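Local coordinates for protein DYNE7 (Micromonospora chersina, PDB 2XEM) that probably acts as a hot-dog fold thioesterase in dynemicin biosynthesis, releasing a polyene intermediate of the enediyne pathway from its polyketide synthase, at residues 34-39 with 79-84; 88-93 with 137-142. All blocks are in the same frame, centred on the assembly; numbering follows the deposited sequence.

How the contacts relate
Strand 80-91 is common to the two contacts: contact 1 takes its start and contact 2 its far end, so that one sheet strand is packed by two different helices, with the contact centres about 20 Å apart. In contact 1 the partner is the long helix 32-48, in contact 2 the C-terminal helix 136-143; the centre of contact 1 lies about 7 Å from the centre of the chain, that of contact 2 about 13 Å. Segments 79-84 and 88-93 follow each other along the strand; the two contacts do not otherwise touch. Helix 32-48 still ties them together, because its residues F44 and L45 pack on helix 136-143. Around contact 1 other subunits come close, whereas none touches the segments of contact 2.

Contact 1 of 2, residues 34-39 with 79-84; sequences LHWQGH and DEVEVR
In the core of the hot-dog fold, helix 32-48 lies against the sheet, and here W36 of that helix meets V81 and V83 of strand 80-91. The backbones come nearest at W36 and V83, whose CA atoms are 7.2 Å apart. Both valines and the tryptophan point across the gap, and their side chains meet through apolar groups. V83 packs against the base of the tryptophan side chain: its CG2 lies 4.1 Å from W36 CB, while its CG1 reaches the helix backbone, 4.0 Å from W36 O. One methyl thus meets the side chain and the other the carbonyl oxygen. Two residues along the strand, V81 is met by the far end of the indole, with CG1 4.3 Å from W36 CZ3; both valines approach the ring obliquely. This reach comes from the W36 torsion: with CG anti to the carbonyl carbon (chi1 -60°), the six-membered ring is carried out along the strand from V83 to V81. The polar corner of the indole is fixed elsewhere, NE1 donating to E21, and the rings of H15 and Y33 also meet it, so W36 is buried among several elements. Within the strand, R84 grips E82 side-on through NE and NH2, both 2.9 Å from E82 OE1. From the same helix, H35 reaches the other subunits, bonding through NE2 to H35 of the second subunit and through ND1 to D20 of the third subunit. A long helix wrapped by an antiparallel sheet is characteristic of the hot-dog fold, and W36 on V81 and V83 is this protein's instance of it.

Contact 2 of 2, residues 88-93 with 137-142; sequences DRLDGH and ELRRAL
The end of strand 80-91 runs past the C-terminal helix 136-143, and the two backbones come nearest at L90 and R139, with 7.8 Å between their CA atoms. Just before this point D88 and R89 both face A96 of the neighbouring strand, a classic beta bulge, and just after it G92 takes a positive phi of 79° in the turn leading to strand 94-105. The helix is held by its own backbone bonds, among them A141 N to E137 O at 3.0 Å and L142 N to L138 O at 2.9 Å. Across the gap L90 does all the work for the strand, its two methyls dividing between two helix residues. CD1 touches L142 CD1 at 3.8 Å, a methyl-to-methyl meeting of two leucines that cross at about a right angle. CD2 instead rests on the aliphatic part of R139, 3.8 Å from its CG, again with the side chains crossing steeply. R139 offers that methylene because its CG stands anti to the backbone N (chi1 -167°). The contact therefore grades from a buried side at L142 to an exposed one at R139. I95 of the adjacent strand also touches L90 and L142, and F44 of helix 32-48 packs on L142, so this leucine is wedged between sheet and long helix. Elsewhere on the helix, E137 makes weak bonds to the backbone N atoms of G51 and V52. The last helix thus packs over the end of the 80-91/94-105 hairpin through L90, I95 and L142, an apolar helix-on-sheet contact at the edge of the hot-dog fold.

Contact 1 of 2, residues 34-39 with 79-84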
loop_
_atom_site.group_PDB
_atom_site.type_symbol
_atom_site.label_atom_id
_atom_site.label_comp_id
_atom_site.label_asym_id
_atom_site.label_seq_id
_atom_site.Cartn_x
_atom_site.Cartn_y
_atom_site.Cartn_z
ATOM N N LEU D 34 6.217 6.139 -6.867
ATOM C CA LEU D 34 5.064 6.898 -7.380
ATOM C C LEU D 34 4.169 7.387 -6.274
ATOM O O LEU D 34 3.721 8.510 -6.371
ATOM C CB LEU D 34 4.260 6.102 -8.453
ATOM C CG LEU D 34 4.945 5.955 -9.834
ATOM C CD1 LEU D 34 5.486 7.283 -10.358
ATOM C CD2 LEU D 34 6.057 4.874 -9.815
ATOM N N HIS D 35 3.930 6.582 -5.201
ATOM C CA HIS D 35 3.221 7.057 -4.012
ATOM C C HIS D 35 3.890 8.290 -3.448
ATOM O O HIS D 35 3.200 9.230 -3.077
ATOM C CB HIS D 35 3.150 5.984 -2.894
ATOM C CG HIS D 35 2.220 4.876 -3.195
ATOM N ND1 HIS D 35 0.976 4.835 -2.652
ATOM C CD2 HIS D 35 2.420 3.764 -3.932
ATOM C CE1 HIS D 35 0.423 3.726 -3.102
ATOM N NE2 HIS D 35 1.260 3.062 -3.894
ATOM N N TRP D 36 5.244 8.283 -3.391
ATOM C CA TRP D 36 6.031 9.363 -2.821
ATOM C C TRP D 36 5.867 10.696 -3.554
ATOM O O TRP D 36 5.999 11.738 -2.920
ATOM C CB TRP D 36 7.506 8.986 -2.739
ATOM C CG TRP D 36 7.819 7.782 -1.896
ATOM C CD1 TRP D 36 6.994 7.150 -1.000
ATOM C CD2 TRP D 36 9.052 7.066 -1.882
ATOM N NE1 TRP D 36 7.633 6.071 -0.453
ATOM C CE2 TRP D 36 8.902 5.994 -0.972
ATOM C CE3 TRP D 36 10.288 7.232 -2.552
ATOM C CZ2 TRP D 36 9.934 5.097 -0.709
ATOM C CZ3 TRP D 36 11.300 6.310 -2.323
ATOM C CH2 TRP D 36 11.126 5.269 -1.401
ATOM N N GLN D 37 5.574 10.660 -4.867
ATOM C CA GLN D 37 5.211 11.861 -5.657
ATOM C C GLN D 37 3.937 12.489 -5.105
ATOM O O GLN D 37 3.874 13.709 -4.958
ATOM C CB GLN D 37 4.997 11.492 -7.130
ATOM C CG GLN D 37 6.284 11.120 -7.829
ATOM C CD GLN D 37 6.101 10.829 -9.296
ATOM O OE1 GLN D 37 5.014 10.922 -9.857
ATOM N NE2 GLN D 37 7.177 10.462 -9.951
ATOM N N GLY D 38 2.949 11.635 -4.807
ATOM C CA GLY D 38 1.693 12.024 -4.186
ATOM C C GLY D 38 1.941 12.651 -2.821
ATOM O O GLY D 38 1.450 13.743 -2.555
ATOM N N HIS D 39 2.700 11.965 -1.951
ATOM C CA HIS D 39 3.014 12.465 -0.607
ATOM C C HIS D 39 3.718 13.821 -0.696
ATOM O O HIS D 39 3.420 14.742 0.073
ATOM C CB HIS D 39 3.942 11.505 0.145
ATOM C CG HIS D 39 3.486 10.086 0.251
ATOM N ND1 HIS D 39 2.180 9.708 -0.000
ATOM C CD2 HIS D 39 4.196 8.992 0.576
ATOM C CE1 HIS D 39 2.133 8.411 0.226
ATOM N NE2 HIS D 39 3.317 7.935 0.561
ATOM N N ASP D 79 16.367 4.023 5.002
ATOM C CA ASP D 79 16.955 5.101 4.198
ATOM C C ASP D 79 16.136 6.363 4.374
ATOM O O ASP D 79 14.904 6.314 4.388
ATOM C CB ASP D 79 16.994 4.756 2.693
ATOM C CG ASP D 79 18.066 3.774 2.239
ATOM O OD1 ASP D 79 18.938 3.411 3.063
ATOM O OD2 ASP D 79 18.049 3.396 1.050
ATOM N N GLU D 80 16.830 7.479 4.563
ATOM C CA GLU D 80 16.186 8.782 4.548
ATOM C C GLU D 80 16.296 9.334 3.122
ATOM O O GLU D 80 17.399 9.547 2.609
ATOM C CB GLU D 80 16.819 9.714 5.588
ATOM C CG GLU D 80 16.242 11.122 5.569
ATOM C CD GLU D 80 16.960 12.094 6.492
ATOM O OE1 GLU D 80 16.625 13.298 6.447
ATOM O OE2 GLU D 80 17.887 11.671 7.223
ATOM N N VAL D 81 15.145 9.483 2.464
ATOM C CA VAL D 81 15.074 9.880 1.059
ATOM C C VAL D 81 14.481 11.269 0.988
ATOM O O VAL D 81 13.436 11.517 1.585
ATOM C CB VAL D 81 14.269 8.871 0.184
ATOM C CG1 VAL D 81 14.217 9.322 -1.295
ATOM C CG2 VAL D 81 14.824 7.452 0.311
ATOM N N GLU D 82 15.174 12.182 0.289
ATOM C CA GLU D 82 14.584 13.472 -0.042
ATOM C C GLU D 82 13.922 13.378 -1.408
ATOM O O GLU D 82 14.579 13.045 -2.395
ATOM C CB GLU D 82 15.632 14.551 -0.043
ATOM C CG GLU D 82 16.093 14.901 1.340
ATOM C CD GLU D 82 17.039 16.080 1.362
ATOM O OE1 GLU D 82 17.408 16.605 0.284
ATOM O OE2 GLU D 82 17.428 16.467 2.482
ATOM N N VAL D 83 12.606 13.592 -1.435
ATOM C CA VAL D 83 11.838 13.659 -2.674
ATOM C C VAL D 83 11.817 15.149 -3.051
ATOM O O VAL D 83 11.105 15.937 -2.440
ATOM C CB VAL D 83 10.423 13.033 -2.536
ATOM C CG1 VAL D 83 9.693 13.046 -3.891
ATOM C CG2 VAL D 83 10.510 11.598 -1.987
ATOM N N ARG D 84 12.680 15.528 -4.002
ATOM C CA ARG D 84 12.895 16.916 -4.366
ATOM C C ARG D 84 12.060 17.260 -5.578
ATOM O O ARG D 84 12.283 16.715 -6.652
ATOM C CB ARG D 84 14.387 17.170 -4.618
ATOM C CG ARG D 84 15.247 16.811 -3.417
ATOM C CD ARG D 84 16.687 17.011 -3.763
ATOM N NE ARG D 84 17.565 16.731 -2.628
ATOM C CZ ARG D 84 18.889 16.691 -2.710
ATOM N NH1 ARG D 84 19.497 16.907 -3.874
ATOM N NH2 ARG D 84 19.614 16.429 -1.636
#

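Contact 2 of 2, residues 88-93 with 137-142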
loop_
_atom_site.group_PDB
_atom_site.type_symbol
_atom_site.label_atom_id
_atom_site.label_comp_id
_atom_site.label_asym_id
_atom_site.label_seq_id
_atom_site.Cartn_x
_atom_site.Cartn_y
_atom_site.Cartn_z
ATOM N N ASP D 88 8.038 21.864 -13.742
ATOM C CA ASP D 88 8.497 21.838 -15.145
ATOM C C ASP D 88 7.772 22.831 -16.003
ATOM O O ASP D 88 8.404 23.558 -16.766
ATOM C CB ASP D 88 8.345 20.444 -15.751
ATOM C CG ASP D 88 9.295 19.436 -15.180
ATOM O OD1 ASP D 88 10.256 19.846 -14.484
ATOM O OD2 ASP D 88 9.112 18.237 -15.455
ATOM N N ARG D 89 6.439 22.837 -15.910
ATOM C CA ARG D 89 5.615 23.786 -16.651
ATOM C C ARG D 89 4.191 23.815 -16.137
ATOM O O ARG D 89 3.683 22.819 -15.597
ATOM C CB ARG D 89 5.690 23.575 -18.190
ATOM C CG ARG D 89 5.246 22.210 -18.673
ATOM C CD ARG D 89 6.018 21.769 -19.903
ATOM N NE ARG D 89 7.001 20.723 -19.586
ATOM C CZ ARG D 89 6.724 19.423 -19.497
ATOM N NH1 ARG D 89 5.485 18.983 -19.696
ATOM N NH2 ARG D 89 7.681 18.554 -19.200
ATOM N N LEU D 90 3.575 24.976 -16.291
ATOM C CA LEU D 90 2.191 25.236 -15.974
ATOM C C LEU D 90 1.578 25.589 -17.288
ATOM O O LEU D 90 1.998 26.564 -17.907
ATOM C CB LEU D 90 2.095 26.397 -14.977
ATOM C CG LEU D 90 0.960 26.271 -13.998
ATOM C CD1 LEU D 90 1.469 25.873 -12.606
ATOM C CD2 LEU D 90 0.120 27.558 -13.971
ATOM N N ASP D 91 0.654 24.741 -17.764
ATOM C CA ASP D 91 0.011 24.872 -19.071
ATOM C C ASP D 91 -1.517 24.782 -18.938
ATOM O O ASP D 91 -2.089 23.692 -19.060
ATOM C CB ASP D 91 0.572 23.809 -20.039
ATOM C CG ASP D 91 0.106 23.919 -21.484
ATOM O OD1 ASP D 91 -0.298 25.034 -21.903
ATOM O OD2 ASP D 91 0.200 22.911 -22.213
ATOM N N GLY D 92 -2.144 25.935 -18.658
ATOM C CA GLY D 92 -3.587 26.071 -18.482
ATOM C C GLY D 92 -4.054 25.626 -17.112
ATOM O O GLY D 92 -3.697 26.251 -16.107
ATOM N N HIS D 93 -4.917 24.580 -17.082
ATOM C CA HIS D 93 -5.356 23.830 -15.904
ATOM C C HIS D 93 -4.348 22.707 -15.539
ATOM O O HIS D 93 -4.541 22.043 -14.531
ATOM C CB HIS D 93 -6.803 23.282 -16.105
ATOM C CG HIS D 93 -6.903 22.123 -17.035
ATOM N ND1 HIS D 93 -7.251 20.865 -16.582
ATOM C CD2 HIS D 93 -6.699 22.069 -18.366
ATOM C CE1 HIS D 93 -7.240 20.087 -17.653
ATOM N NE2 HIS D 93 -6.917 20.768 -18.749
ATOM N N GLU D 137 -3.044 30.814 -5.776
ATOM C CA GLU D 137 -2.185 30.464 -4.650
ATOM C C GLU D 137 -1.198 29.349 -5.020
ATOM O O GLU D 137 -0.022 29.422 -4.633
ATOM C CB GLU D 137 -3.049 30.040 -3.458
ATOM C CG GLU D 137 -2.247 29.744 -2.207
ATOM C CD GLU D 137 -3.038 29.177 -1.045
ATOM O OE1 GLU D 137 -2.553 29.300 0.097
ATOM O OE2 GLU D 137 -4.142 28.633 -1.262
ATOM N N LEU D 138 -1.681 28.333 -5.767
ATOM C CA LEU D 138 -0.874 27.213 -6.213
ATOM C C LEU D 138 0.099 27.649 -7.324
ATOM O O LEU D 138 1.265 27.289 -7.271
ATOM C CB LEU D 138 -1.786 26.048 -6.674
ATOM C CG LEU D 138 -1.124 24.759 -7.164
ATOM C CD1 LEU D 138 -0.032 24.247 -6.157
ATOM C CD2 LEU D 138 -2.175 23.683 -7.393
ATOM N N ARG D 139 -0.375 28.424 -8.313
ATOM C CA ARG D 139 0.476 29.027 -9.349
ATOM C C ARG D 139 1.667 29.761 -8.693
ATOM O O ARG D 139 2.827 29.489 -9.017
ATOM C CB ARG D 139 -0.353 30.026 -10.208
ATOM C CG ARG D 139 0.341 30.457 -11.497
ATOM C CD ARG D 139 0.030 31.896 -11.887
ATOM N NE ARG D 139 0.885 32.400 -12.972
ATOM C CZ ARG D 139 2.112 32.906 -12.812
ATOM N NH1 ARG D 139 2.673 32.947 -11.607
ATOM N NH2 ARG D 139 2.790 33.357 -13.859
ATOM N N ARG D 140 1.349 30.663 -7.757
ATOM C CA ARG D 140 2.264 31.447 -6.941
ATOM C C ARG D 140 3.301 30.539 -6.216
ATOM O O ARG D 140 4.501 30.770 -6.297
ATOM C CB ARG D 140 1.407 32.237 -5.927
ATOM C CG ARG D 140 1.978 33.511 -5.426
ATOM C CD ARG D 140 0.900 34.439 -4.885
ATOM N NE ARG D 140 0.243 33.941 -3.663
ATOM C CZ ARG D 140 -1.076 33.823 -3.504
ATOM N NH1 ARG D 140 -1.907 34.166 -4.482
ATOM N NH2 ARG D 140 -1.573 33.361 -2.371
ATOM N N ALA D 141 2.826 29.499 -5.551
ATOM C CA ALA D 141 3.660 28.581 -4.761
ATOM C C ALA D 141 4.616 27.743 -5.665
ATOM O O ALA D 141 5.830 27.672 -5.396
ATOM C CB ALA D 141 2.773 27.678 -3.915
ATOM N N LEU D 142 4.078 27.144 -6.750
ATOM C CA LEU D 142 4.894 26.340 -7.691
ATOM C C LEU D 142 5.937 27.159 -8.449
ATOM O O LEU D 142 7.021 26.648 -8.704
ATOM C CB LEU D 142 4.027 25.611 -8.705
ATOM C CG LEU D 142 3.158 24.463 -8.228
ATOM C CD1 LEU D 142 2.101 24.204 -9.252
ATOM C CD2 LEU D 142 3.989 23.188 -7.943
#